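Local coordinates for type VI secretion system component (Escherichia coli O6, PDB 2P5Z), which is a type VI secretion system component resembling phage T4 tail proteins gp27 and gp5, and probably helps build the trimeric puncturing tip of the apparatus, at residues A[44-49]-A[105-110]; A[54-59]-A[92-97]; A[31-36]-A[348-353]; A[17-22]-A[66-71]. One frame throughout, in Å; residues are numbered along the deposited sequence.

Contact 1 (A[44-49]-A[105-110])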
loop_
_atom_site.group_PDB
_atom_site.type_symbol
_atom_site.label_atom_id
_atom_site.label_comp_id
_atom_site.label_asym_id
_atom_site.label_seq_id
_atom_site.Cartn_x
_atom_site.Cartn_y
_atom_site.Cartn_z
ATOM N N ARG A 44 0.650 21.394 -6.384
ATOM C CA ARG A 44 1.932 21.331 -5.683
ATOM C C ARG A 44 3.069 21.811 -6.585
ATOM O O ARG A 44 3.206 21.336 -7.710
ATOM C CB ARG A 44 2.171 19.896 -5.242
ATOM C CG ARG A 44 3.233 19.752 -4.215
ATOM C CD ARG A 44 3.119 18.406 -3.590
ATOM N NE ARG A 44 3.802 17.358 -4.345
ATOM C CZ ARG A 44 3.905 16.092 -3.938
ATOM N NH1 ARG A 44 3.365 15.717 -2.774
ATOM N NH2 ARG A 44 4.556 15.198 -4.683
ATOM N N TYR A 45 3.883 22.751 -6.126
ATOM C CA TYR A 45 5.021 23.226 -6.953
ATOM C C TYR A 45 6.334 23.217 -6.199
ATOM O O TYR A 45 6.523 23.971 -5.247
ATOM C CB TYR A 45 4.767 24.631 -7.480
ATOM C CG TYR A 45 4.023 24.681 -8.780
ATOM C CD1 TYR A 45 2.711 24.239 -8.881
ATOM C CD2 TYR A 45 4.619 25.210 -9.909
ATOM C CE1 TYR A 45 2.013 24.297 -10.086
ATOM C CE2 TYR A 45 3.935 25.287 -11.109
ATOM C CZ TYR A 45 2.643 24.818 -11.201
ATOM O OH TYR A 45 1.975 24.886 -12.406
ATOM N N ASP A 46 7.255 22.367 -6.623
ATOM C CA ASP A 46 8.587 22.378 -6.045
ATOM C C ASP A 46 9.485 23.279 -6.892
ATOM O O ASP A 46 9.733 23.016 -8.073
ATOM C CB ASP A 46 9.128 20.956 -5.912
ATOM C CG ASP A 46 8.297 20.106 -4.939
ATOM O OD1 ASP A 46 8.115 20.527 -3.771
ATOM O OD2 ASP A 46 7.818 19.017 -5.343
ATOM N N ILE A 47 9.924 24.376 -6.281
ATOM C CA ILE A 47 10.623 25.459 -6.977
ATOM C C ILE A 47 12.024 25.612 -6.440
ATOM O O ILE A 47 12.221 25.906 -5.259
ATOM C CB ILE A 47 9.889 26.781 -6.781
ATOM C CG1 ILE A 47 8.438 26.651 -7.254
ATOM C CG2 ILE A 47 10.589 27.891 -7.543
ATOM C CD1 ILE A 47 7.540 27.759 -6.773
ATOM N N GLN A 48 13.012 25.382 -7.294
ATOM C CA GLN A 48 14.398 25.620 -6.889
ATOM C C GLN A 48 14.817 27.023 -7.246
ATOM O O GLN A 48 14.382 27.585 -8.256
ATOM C CB GLN A 48 15.361 24.630 -7.519
ATOM C CG GLN A 48 15.313 23.271 -6.895
ATOM C CD GLN A 48 16.448 22.385 -7.349
ATOM O OE1 GLN A 48 17.475 22.867 -7.825
ATOM N NE2 GLN A 48 16.278 21.079 -7.192
ATOM N N PHE A 49 15.647 27.593 -6.393
ATOM C CA PHE A 49 16.170 28.915 -6.645
ATOM C C PHE A 49 17.574 29.114 -6.093
ATOM O O PHE A 49 18.028 28.370 -5.210
ATOM C CB PHE A 49 15.197 30.016 -6.176
ATOM C CG PHE A 49 15.014 30.122 -4.676
ATOM C CD1 PHE A 49 15.782 31.014 -3.925
ATOM C CD2 PHE A 49 14.001 29.397 -4.031
ATOM C CE1 PHE A 49 15.581 31.153 -2.541
ATOM C CE2 PHE A 49 13.799 29.525 -2.653
ATOM C CZ PHE A 49 14.587 30.419 -1.906
ATOM N N ARG A 105 21.810 27.195 -3.091
ATOM C CA ARG A 105 20.672 26.664 -3.839
ATOM C C ARG A 105 19.603 26.266 -2.822
ATOM O O ARG A 105 19.921 25.709 -1.775
ATOM C CB ARG A 105 21.139 25.461 -4.651
ATOM C CG ARG A 105 20.165 24.873 -5.635
ATOM C CD ARG A 105 20.927 23.885 -6.487
ATOM N NE ARG A 105 20.289 22.568 -6.576
ATOM C CZ ARG A 105 20.825 21.431 -6.125
ATOM N NH1 ARG A 105 22.018 21.426 -5.544
ATOM N NH2 ARG A 105 20.159 20.288 -6.260
ATOM N N TYR A 106 18.348 26.581 -3.117
ATOM C CA TYR A 106 17.260 26.328 -2.179
ATOM C C TYR A 106 16.082 25.720 -2.890
ATOM O O TYR A 106 15.950 25.874 -4.104
ATOM C CB TYR A 106 16.779 27.614 -1.491
ATOM C CG TYR A 106 17.827 28.284 -0.644
ATOM C CD1 TYR A 106 18.595 29.334 -1.152
ATOM C CD2 TYR A 106 18.061 27.867 0.664
ATOM C CE1 TYR A 106 19.567 29.951 -0.381
ATOM C CE2 TYR A 106 19.031 28.475 1.445
ATOM C CZ TYR A 106 19.787 29.517 0.915
ATOM O OH TYR A 106 20.756 30.132 1.694
ATOM N N GLU A 107 15.215 25.046 -2.133
ATOM C CA GLU A 107 13.938 24.609 -2.685
ATOM C C GLU A 107 12.757 24.967 -1.786
ATOM O O GLU A 107 12.862 24.914 -0.561
ATOM C CB GLU A 107 13.960 23.112 -2.990
ATOM C CG GLU A 107 12.902 22.693 -3.995
ATOM C CD GLU A 107 12.962 21.213 -4.325
ATOM O OE1 GLU A 107 13.839 20.818 -5.119
ATOM O OE2 GLU A 107 12.124 20.443 -3.805
ATOM N N VAL A 108 11.649 25.373 -2.397
ATOM C CA VAL A 108 10.420 25.545 -1.652
ATOM C C VAL A 108 9.261 24.790 -2.286
ATOM O O VAL A 108 9.211 24.603 -3.509
ATOM C CB VAL A 108 10.015 27.030 -1.455
ATOM C CG1 VAL A 108 10.939 27.725 -0.450
ATOM C CG2 VAL A 108 9.956 27.774 -2.795
ATOM N N ARG A 109 8.329 24.354 -1.439
ATOM C CA ARG A 109 7.103 23.756 -1.921
ATOM C C ARG A 109 5.993 24.784 -1.808
ATOM O O ARG A 109 5.798 25.367 -0.763
ATOM C CB ARG A 109 6.765 22.503 -1.120
ATOM C CG ARG A 109 5.464 21.829 -1.547
ATOM C CD ARG A 109 5.431 20.397 -1.077
ATOM N NE ARG A 109 5.926 19.488 -2.106
ATOM C CZ ARG A 109 6.289 18.234 -1.879
ATOM N NH1 ARG A 109 6.232 17.748 -0.656
ATOM N NH2 ARG A 109 6.729 17.477 -2.866
ATOM N N LEU A 110 5.279 25.020 -2.894
ATOM C CA LEU A 110 4.214 25.995 -2.897
ATOM C C LEU A 110 2.895 25.268 -3.113
ATOM O O LEU A 110 2.689 24.591 -4.131
ATOM C CB LEU A 110 4.428 27.041 -3.994
ATOM C CG LEU A 110 3.229 27.992 -4.147
ATOM C CD1 LEU A 110 3.147 28.900 -2.917
ATOM C CD2 LEU A 110 3.287 28.827 -5.420
HETATM O O HOH W 1 10.046 20.856 -2.217
HETATM O O HOH W 2 18.090 18.591 -7.618
#
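Two adjoining antiparallel strands of the phage-hub region meet here, with I47 and V108 as the central hydrogen-bonded pair: I47 N reaches V108 O at 2.9 Å and V108 N returns to I47 O at 3.0 Å. Y45 with L110 and F49 with Y106 repeat that pattern, while D46–R109 and Q48–E107 are the non-hydrogen-bonded pairs. These four share a partly exposed, polar face. D46 OD1 is 2.9 Å from R109 NE in a salt bridge, and R109 NH2 gives its hydrogen bond to the syn lone pair of D46 OD2 at 3.1 Å, the two planes twisted by 47°. R44 lays its guanidinium flat on that of R109, centres 3.8 Å apart. D46, which has a second arginine partner in R36, probably balances this gathering of positive charge. Further along, Q48 OE1 accepts R105 NE at 3.1 Å from well above its carbonyl plane, and Q48 NE2 gives a bond to E107 OE1, nearly along the C–O axis. A water donates to both D46 OD1 and E107 OE2, joining two carboxylates. Strand 29-38 flanks 44-49 and strand 85-99 flanks 105-110, so the pair lies inside the sheet. Its apolar face is buried, with I47 and L110 against F68 of strand 65-70. There the chi1 of F49 (68°) turns its ring across the partner strand, where Y106 CB lies over one face, 3.8 Å from the F49 centroid, and V108 CG1 at the edge. Y106 OH goes on to D53 O and I56 N.

Contact 2 (A[54-59]-A[92-97])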
loop_
_atom_site.group_PDB
_atom_site.type_symbol
_atom_site.label_atom_id
_atom_site.label_comp_id
_atom_site.label_asym_id
_atom_site.label_seq_id
_atom_site.Cartn_x
_atom_site.Cartn_y
_atom_site.Cartn_z
ATOM N N LYS A 54 23.550 32.929 1.766
ATOM C CA LYS A 54 23.954 31.548 1.995
ATOM C C LYS A 54 23.429 30.974 3.316
ATOM O O LYS A 54 23.912 29.936 3.763
ATOM C CB LYS A 54 25.480 31.424 1.940
ATOM C CG LYS A 54 26.084 32.100 0.733
ATOM C CD LYS A 54 27.340 31.393 0.256
ATOM C CE LYS A 54 28.500 31.575 1.223
ATOM N NZ LYS A 54 29.602 30.636 0.866
ATOM N N ALA A 55 22.445 31.642 3.924
ATOM C CA ALA A 55 21.861 31.204 5.196
ATOM C C ALA A 55 20.416 31.658 5.371
ATOM O O ALA A 55 20.063 32.176 6.422
ATOM C CB ALA A 55 22.707 31.697 6.371
ATOM N N ILE A 56 19.583 31.485 4.345
ATOM C CA ILE A 56 18.148 31.708 4.497
ATOM C C ILE A 56 17.633 30.710 5.530
ATOM O O ILE A 56 17.865 29.498 5.403
ATOM C CB ILE A 56 17.387 31.508 3.185
ATOM C CG1 ILE A 56 17.986 32.374 2.073
ATOM C CG2 ILE A 56 15.909 31.824 3.371
ATOM C CD1 ILE A 56 17.149 32.389 0.802
ATOM N N ALA A 57 16.992 31.238 6.572
ATOM C CA ALA A 57 16.479 30.457 7.699
ATOM C C ALA A 57 15.033 29.986 7.441
ATOM O O ALA A 57 14.202 30.769 6.992
ATOM C CB ALA A 57 16.550 31.301 8.970
ATOM N N PRO A 58 14.727 28.706 7.736
ATOM C CA PRO A 58 13.383 28.164 7.474
ATOM C C PRO A 58 12.241 29.026 8.020
ATOM O O PRO A 58 11.221 29.196 7.342
ATOM C CB PRO A 58 13.413 26.780 8.142
ATOM C CG PRO A 58 14.650 26.753 8.965
ATOM C CD PRO A 58 15.619 27.684 8.306
ATOM N N GLU A 59 12.453 29.615 9.195
ATOM C CA GLU A 59 11.455 30.491 9.832
ATOM C C GLU A 59 11.091 31.734 9.011
ATOM O O GLU A 59 9.979 32.250 9.128
ATOM C CB GLU A 59 11.867 30.881 11.261
ATOM C CG GLU A 59 13.372 31.040 11.485
ATOM C CD GLU A 59 14.042 29.732 11.882
ATOM O OE1 GLU A 59 14.935 29.261 11.146
ATOM O OE2 GLU A 59 13.648 29.157 12.921
ATOM N N THR A 92 5.128 25.502 2.141
ATOM C CA THR A 92 4.916 24.329 2.979
ATOM C C THR A 92 6.228 23.673 3.399
ATOM O O THR A 92 6.340 23.106 4.478
ATOM C CB THR A 92 4.062 23.354 2.187
ATOM O OG1 THR A 92 2.691 23.707 2.386
ATOM C CG2 THR A 92 4.305 21.918 2.584
ATOM N N GLY A 93 7.238 23.773 2.542
ATOM C CA GLY A 93 8.485 23.067 2.761
ATOM C C GLY A 93 9.654 23.916 2.332
ATOM O O GLY A 93 9.541 24.752 1.437
ATOM N N PHE A 94 10.792 23.698 2.960
ATOM C CA PHE A 94 11.937 24.489 2.645
ATOM C C PHE A 94 13.141 23.596 2.721
ATOM O O PHE A 94 13.297 22.829 3.679
ATOM C CB PHE A 94 12.065 25.659 3.625
ATOM C CG PHE A 94 13.393 26.350 3.579
ATOM C CD1 PHE A 94 13.721 27.183 2.515
ATOM C CD2 PHE A 94 14.319 26.171 4.601
ATOM C CE1 PHE A 94 14.943 27.816 2.469
ATOM C CE2 PHE A 94 15.551 26.816 4.572
ATOM C CZ PHE A 94 15.857 27.642 3.504
ATOM N N LYS A 95 14.002 23.712 1.715
ATOM C CA LYS A 95 15.241 22.958 1.683
ATOM C C LYS A 95 16.419 23.855 1.343
ATOM O O LYS A 95 16.341 24.646 0.412
ATOM C CB LYS A 95 15.135 21.861 0.624
ATOM C CG LYS A 95 14.350 20.659 1.036
ATOM C CD LYS A 95 13.901 19.917 -0.167
ATOM C CE LYS A 95 13.575 18.483 0.196
ATOM N NZ LYS A 95 13.064 17.807 -1.028
ATOM N N HIS A 96 17.506 23.746 2.092
ATOM C CA HIS A 96 18.765 24.303 1.620
ATOM C C HIS A 96 19.515 23.166 0.918
ATOM O O HIS A 96 19.857 22.176 1.537
ATOM C CB HIS A 96 19.573 24.859 2.791
ATOM C CG HIS A 96 20.842 25.567 2.396
ATOM N ND1 HIS A 96 21.387 26.585 3.153
ATOM C CD2 HIS A 96 21.677 25.402 1.339
ATOM C CE1 HIS A 96 22.501 27.007 2.586
ATOM N NE2 HIS A 96 22.699 26.307 1.485
ATOM N N LEU A 97 19.777 23.311 -0.371
ATOM C CA LEU A 97 20.341 22.209 -1.160
ATOM C C LEU A 97 21.871 22.148 -1.232
ATOM O O LEU A 97 22.447 21.085 -1.077
ATOM C CB LEU A 97 19.749 22.223 -2.561
ATOM C CG LEU A 97 18.308 21.763 -2.495
ATOM C CD1 LEU A 97 17.639 21.886 -3.828
ATOM C CD2 LEU A 97 18.301 20.328 -2.012
HETATM O O HOH W 3 19.745 27.729 5.275
#
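F94 and H96 both hold CG opposite the backbone N (chi1 166° and -175°), which carries their rings off strand 92-97 to the loop 54-59. The F94 ring approaches P58 and I56 obliquely: its CD2 is 3.7 Å from P58 CB, and its CZ is 4.2 Å from I56 CB, with the carbonyl of I56 also beside the ring's far end. H96 meets the loop with its ring edge. K54 O lies near the ring plane, 3.5 Å from H96 CE1, and a water in the same plane links H96 ND1 to I56 O, donating to the carbonyl. H96 NE2 is engaged by S99 OG, so both ring nitrogens have partners, and the H96 ring also meets that of Y106. The loop, which leads from strand 44-51 to strand 65-70, thus covers one face of a strand on the barrel wall at a subunit boundary. F94, K95 and H96 pair antiparallel with a strand of a neighbouring subunit, so the sheet runs on between chains, consistent with the ring of barrels in gp27-like trimers. Y237 of that neighbouring subunit packs on both P58 and F94, and K54 NZ forms a salt bridge with D334 of the same subunit.

Contact 3 (A[31-36]-A[348-353])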
loop_
_atom_site.group_PDB
_atom_site.type_symbol
_atom_site.label_atom_id
_atom_site.label_comp_id
_atom_site.label_asym_id
_atom_site.label_seq_id
_atom_site.Cartn_x
_atom_site.Cartn_y
_atom_site.Cartn_z
ATOM N N LEU A 31 15.950 28.806 -10.337
ATOM C CA LEU A 31 16.817 27.878 -11.043
ATOM C C LEU A 31 15.988 26.924 -11.876
ATOM O O LEU A 31 15.935 27.040 -13.094
ATOM C CB LEU A 31 17.646 27.103 -10.041
ATOM C CG LEU A 31 18.748 26.199 -10.575
ATOM C CD1 LEU A 31 19.687 26.992 -11.444
ATOM C CD2 LEU A 31 19.501 25.587 -9.419
ATOM N N THR A 32 15.327 25.982 -11.211
ATOM C CA THR A 32 14.420 25.054 -11.896
ATOM C C THR A 32 13.124 24.821 -11.105
ATOM O O THR A 32 13.075 25.058 -9.896
ATOM C CB THR A 32 15.126 23.702 -12.208
ATOM O OG1 THR A 32 14.288 22.899 -13.049
ATOM C CG2 THR A 32 15.481 22.949 -10.943
ATOM N N PHE A 33 12.077 24.367 -11.788
ATOM C CA PHE A 33 10.866 23.979 -11.091
ATOM C C PHE A 33 10.116 22.788 -11.680
ATOM O O PHE A 33 10.195 22.502 -12.872
ATOM C CB PHE A 33 9.915 25.169 -10.916
ATOM C CG PHE A 33 9.057 25.450 -12.109
ATOM C CD1 PHE A 33 9.430 26.406 -13.031
ATOM C CD2 PHE A 33 7.874 24.783 -12.309
ATOM C CE1 PHE A 33 8.629 26.688 -14.126
ATOM C CE2 PHE A 33 7.095 25.057 -13.411
ATOM C CZ PHE A 33 7.466 26.001 -14.323
ATOM N N GLU A 34 9.336 22.143 -10.817
ATOM C CA GLU A 34 8.422 21.090 -11.207
ATOM C C GLU A 34 7.092 21.337 -10.502
ATOM O O GLU A 34 7.061 21.524 -9.284
ATOM C CB GLU A 34 9.005 19.744 -10.811
ATOM C CG GLU A 34 8.493 18.588 -11.638
ATOM C CD GLU A 34 9.601 17.605 -11.974
ATOM O OE1 GLU A 34 10.690 17.696 -11.356
ATOM O OE2 GLU A 34 9.381 16.746 -12.859
ATOM N N GLY A 35 6.011 21.377 -11.280
ATOM C CA GLY A 35 4.664 21.629 -10.771
ATOM C C GLY A 35 3.636 20.558 -11.144
ATOM O O GLY A 35 3.769 19.895 -12.166
ATOM N N ARG A 36 2.615 20.384 -10.299
ATOM C CA ARG A 36 1.501 19.453 -10.548
ATOM C C ARG A 36 0.185 20.134 -10.180
ATOM O O ARG A 36 0.035 20.675 -9.095
ATOM C CB ARG A 36 1.683 18.146 -9.764
ATOM C CG ARG A 36 2.771 17.203 -10.347
ATOM C CD ARG A 36 3.827 16.696 -9.303
ATOM N NE ARG A 36 4.388 17.772 -8.463
ATOM C CZ ARG A 36 5.510 17.679 -7.746
ATOM N NH1 ARG A 36 5.922 18.704 -7.007
ATOM N NH2 ARG A 36 6.220 16.562 -7.765
ATOM N N VAL A 348 -2.312 18.730 -15.283
ATOM C CA VAL A 348 -1.061 19.083 -15.959
ATOM C C VAL A 348 0.166 18.799 -15.081
ATOM O O VAL A 348 0.130 18.972 -13.864
ATOM C CB VAL A 348 -0.998 20.566 -16.439
ATOM C CG1 VAL A 348 -2.112 20.903 -17.422
ATOM C CG2 VAL A 348 -1.041 21.528 -15.274
ATOM N N THR A 349 1.246 18.329 -15.694
ATOM C CA THR A 349 2.559 18.308 -15.040
ATOM C C THR A 349 3.398 19.377 -15.747
ATOM O O THR A 349 3.218 19.628 -16.919
ATOM C CB THR A 349 3.184 16.906 -15.076
ATOM O OG1 THR A 349 2.294 16.003 -14.417
ATOM C CG2 THR A 349 4.519 16.847 -14.346
ATOM N N THR A 350 4.297 20.032 -15.037
ATOM C CA THR A 350 4.710 21.355 -15.460
ATOM C C THR A 350 6.180 21.563 -15.111
ATOM O O THR A 350 6.625 21.125 -14.052
ATOM C CB THR A 350 3.731 22.364 -14.812
ATOM O OG1 THR A 350 2.779 22.789 -15.786
ATOM C CG2 THR A 350 4.390 23.539 -14.262
ATOM N N SER A 351 6.946 22.171 -16.021
ATOM C CA SER A 351 8.407 22.307 -15.818
ATOM C C SER A 351 9.112 23.451 -16.576
ATOM O O SER A 351 8.634 23.919 -17.612
ATOM C CB SER A 351 9.123 21.006 -16.164
ATOM O OG SER A 351 10.160 20.811 -15.225
ATOM N N ALA A 352 10.249 23.880 -16.032
ATOM C CA ALA A 352 11.207 24.740 -16.719
ATOM C C ALA A 352 12.509 24.745 -15.967
ATOM O O ALA A 352 12.616 24.183 -14.860
ATOM C CB ALA A 352 10.714 26.144 -16.841
ATOM N N ALA A 353 13.498 25.377 -16.592
ATOM C CA ALA A 353 14.786 25.644 -15.971
ATOM C C ALA A 353 15.343 26.811 -16.740
ATOM O O ALA A 353 14.811 27.159 -17.801
ATOM C CB ALA A 353 15.704 24.444 -16.067
#
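A352 O is gripped twice, by T32 OG1 at 2.8 Å in the carbonyl plane and by F33 N at 3.1 Å, tilted from it. T32 reaches it because OG1 is anti to the T32 backbone N and beside its carbonyl carbon (chi1 -171°). The two donors join antiparallel strands, 31-36 and 348-353, at a classic beta bulge, where L31 and T32 both face Q48 of the next strand. On the opposite strand from A352 O, F33 O accepts S351 OG at 2.9 Å in its plane, with only a weak bond from A352 N. The pairing then continues through G35 N to T350 O at 2.9 Å; the reverse bond from T350 N is weak. Strand 343-353 also pairs with 359-366, so this contact brings the N-terminal strands beside a much later part of the chain. On the buried face the F33 ring lies across the partner strand: S351 C and A352 N sit over one ring face, and T350 CG2 is at its edge. H17 and F68 add edge-to-face ring contacts, while F33 CE1 rests 3.5 Å from A352 CB.

Contact 4 (A[17-22]-A[66-71])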
loop_
_atom_site.group_PDB
_atom_site.type_symbol
_atom_site.label_atom_id
_atom_site.label_comp_id
_atom_site.label_asym_id
_atom_site.label_seq_id
_atom_site.Cartn_x
_atom_site.Cartn_y
_atom_site.Cartn_z
ATOM N N HIS A 17 10.338 33.276 -15.216
ATOM C CA HIS A 17 9.642 32.763 -14.001
ATOM C C HIS A 17 10.085 33.433 -12.715
ATOM O O HIS A 17 11.280 33.471 -12.413
ATOM C CB HIS A 17 9.815 31.260 -13.876
ATOM C CG HIS A 17 9.279 30.511 -15.042
ATOM N ND1 HIS A 17 10.093 29.968 -16.012
ATOM C CD2 HIS A 17 8.007 30.248 -15.420
ATOM C CE1 HIS A 17 9.345 29.395 -16.935
ATOM N NE2 HIS A 17 8.076 29.541 -16.595
ATOM N N LYS A 18 9.111 33.957 -11.967
ATOM C CA LYS A 18 9.390 34.670 -10.723
ATOM C C LYS A 18 8.683 34.035 -9.523
ATOM O O LYS A 18 7.584 33.493 -9.634
ATOM C CB LYS A 18 8.993 36.153 -10.828
ATOM C CG LYS A 18 9.634 36.918 -11.992
ATOM C CD LYS A 18 10.066 38.319 -11.570
ATOM C CE LYS A 18 10.532 39.157 -12.759
ATOM N NZ LYS A 18 9.397 39.872 -13.416
ATOM N N LEU A 19 9.333 34.123 -8.375
ATOM C CA LEU A 19 8.810 33.591 -7.147
ATOM C C LEU A 19 8.943 34.700 -6.131
ATOM O O LEU A 19 10.050 35.184 -5.870
ATOM C CB LEU A 19 9.658 32.404 -6.686
ATOM C CG LEU A 19 9.171 31.315 -5.710
ATOM C CD1 LEU A 19 10.241 31.112 -4.667
ATOM C CD2 LEU A 19 7.801 31.554 -5.037
ATOM N N LYS A 20 7.817 35.107 -5.561
ATOM C CA LYS A 20 7.828 36.090 -4.494
ATOM C C LYS A 20 7.332 35.456 -3.234
ATOM O O LYS A 20 6.232 34.950 -3.195
ATOM C CB LYS A 20 6.932 37.262 -4.830
ATOM C CG LYS A 20 7.671 38.459 -5.374
ATOM C CD LYS A 20 6.676 39.518 -5.856
ATOM C CE LYS A 20 5.823 38.985 -7.012
ATOM N NZ LYS A 20 4.717 39.903 -7.409
ATOM N N ILE A 21 8.157 35.471 -2.207
ATOM C CA ILE A 21 7.737 35.040 -0.906
ATOM C C ILE A 21 7.695 36.252 0.019
ATOM O O ILE A 21 8.728 36.874 0.242
ATOM C CB ILE A 21 8.733 34.047 -0.335
ATOM C CG1 ILE A 21 8.916 32.867 -1.296
ATOM C CG2 ILE A 21 8.292 33.595 1.075
ATOM C CD1 ILE A 21 10.232 32.110 -1.056
ATOM N N ARG A 22 6.517 36.576 0.549
ATOM C CA ARG A 22 6.316 37.737 1.417
ATOM C C ARG A 22 7.278 37.827 2.606
ATOM O O ARG A 22 7.436 36.881 3.376
ATOM C CB ARG A 22 4.859 37.795 1.895
ATOM C CG ARG A 22 4.615 38.496 3.257
ATOM C CD ARG A 22 3.175 38.330 3.749
ATOM N NE ARG A 22 2.316 39.426 3.313
ATOM C CZ ARG A 22 1.577 39.440 2.200
ATOM N NH1 ARG A 22 0.838 40.508 1.921
ATOM N NH2 ARG A 22 1.560 38.403 1.366
ATOM N N GLY A 66 3.270 32.973 -0.879
ATOM C CA GLY A 66 4.159 32.810 -1.987
ATOM C C GLY A 66 3.371 33.014 -3.252
ATOM O O GLY A 66 2.202 32.631 -3.328
ATOM N N ALA A 67 4.013 33.614 -4.249
ATOM C CA ALA A 67 3.388 33.774 -5.543
ATOM C C ALA A 67 4.393 33.330 -6.597
ATOM O O ALA A 67 5.565 33.713 -6.530
ATOM C CB ALA A 67 3.009 35.195 -5.751
ATOM N N PHE A 68 3.946 32.514 -7.545
ATOM C CA PHE A 68 4.830 32.018 -8.566
ATOM C C PHE A 68 4.249 32.349 -9.921
ATOM O O PHE A 68 3.123 31.959 -10.205
ATOM C CB PHE A 68 5.027 30.519 -8.426
ATOM C CG PHE A 68 5.947 29.937 -9.457
ATOM C CD1 PHE A 68 7.315 30.192 -9.408
ATOM C CD2 PHE A 68 5.450 29.144 -10.479
ATOM C CE1 PHE A 68 8.164 29.665 -10.339
ATOM C CE2 PHE A 68 6.297 28.614 -11.419
ATOM C CZ PHE A 68 7.661 28.877 -11.348
ATOM N N SER A 69 5.009 33.062 -10.756
ATOM C CA SER A 69 4.470 33.545 -12.030
ATOM C C SER A 69 5.253 33.078 -13.230
ATOM O O SER A 69 6.444 32.831 -13.136
ATOM C CB SER A 69 4.429 35.074 -12.069
ATOM O OG SER A 69 4.335 35.618 -10.773
ATOM N N LEU A 70 4.568 32.963 -14.358
ATOM C CA LEU A 70 5.218 32.875 -15.661
ATOM C C LEU A 70 5.197 34.269 -16.287
ATOM O O LEU A 70 4.130 34.846 -16.500
ATOM C CB LEU A 70 4.490 31.865 -16.543
ATOM C CG LEU A 70 4.940 31.410 -17.944
ATOM C CD1 LEU A 70 6.321 31.897 -18.461
ATOM C CD2 LEU A 70 4.870 29.882 -17.975
ATOM N N THR A 71 6.390 34.796 -16.569
ATOM C CA THR A 71 6.580 36.166 -17.075
ATOM C C THR A 71 6.406 36.244 -18.605
ATOM O O THR A 71 6.751 35.303 -19.329
ATOM C CB THR A 71 7.973 36.719 -16.642
ATOM O OG1 THR A 71 8.276 36.261 -15.314
ATOM C CG2 THR A 71 8.017 38.256 -16.666
#
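The F68 ring has L19 CB at its edge, near the ring plane and 4.2 Å from F68 CD1, while K18 O and H17 CB approach it obliquely. The imidazole of H17 has S69 O at its own edge. The H17 ring runs alongside the L70 side chain, and both methyls of L70 come to H17 NE2 from the same side, L70 CD1 at 3.5 Å from that nitrogen. F68 extends its ring opposite its backbone N (chi1 -180°), down the buried face shared with L19. Between the main chains, four bonds tie the antiparallel pairs K18–S69 and K20–A67; S69 N to K18 O and K20 N to A67 O are both 2.8 Å. On the outer face, the bent chain of K18 passes over T71, with K18 CG 3.6 Å from T71 OG1. R22, just past the strand, forms a salt bridge with D65. On its other edge strand 66-70 pairs with strand 85-99 through backbone bonds, G66 with G89 and F68 with L87. The buried face is closed by other strands of the barrel: L19 touches I47 of strand 44-51 and V108 of strand 104-111, and strand 29-38 lies beyond the H17 end.

How the contacts relate
From the N terminus the chain first enters contact 4 at residues 17-22, then opens contacts 3, 1 and 2 in turn at 31-36, 44-49 and 54-59. Contact 4 closes at 66-71, before the other three, so it crosses all of them. These then close in reverse order: contact 2 at 92-97, contact 1 at 105-110, and contact 3 only at 348-353, leaving 2 within 1 and 1 within 3. Strands 348-353, 31-36, 44-49, 105-110 and 92-97 lie in that order side by side; 66-71 pairs with the earlier half of strand 85-99, and 17-22 with 66-71. Contact 4 packs its buried face against contacts 1 and 3, whereas contact 2 remains about 7 Å from both 3 and 4 at nearest atoms.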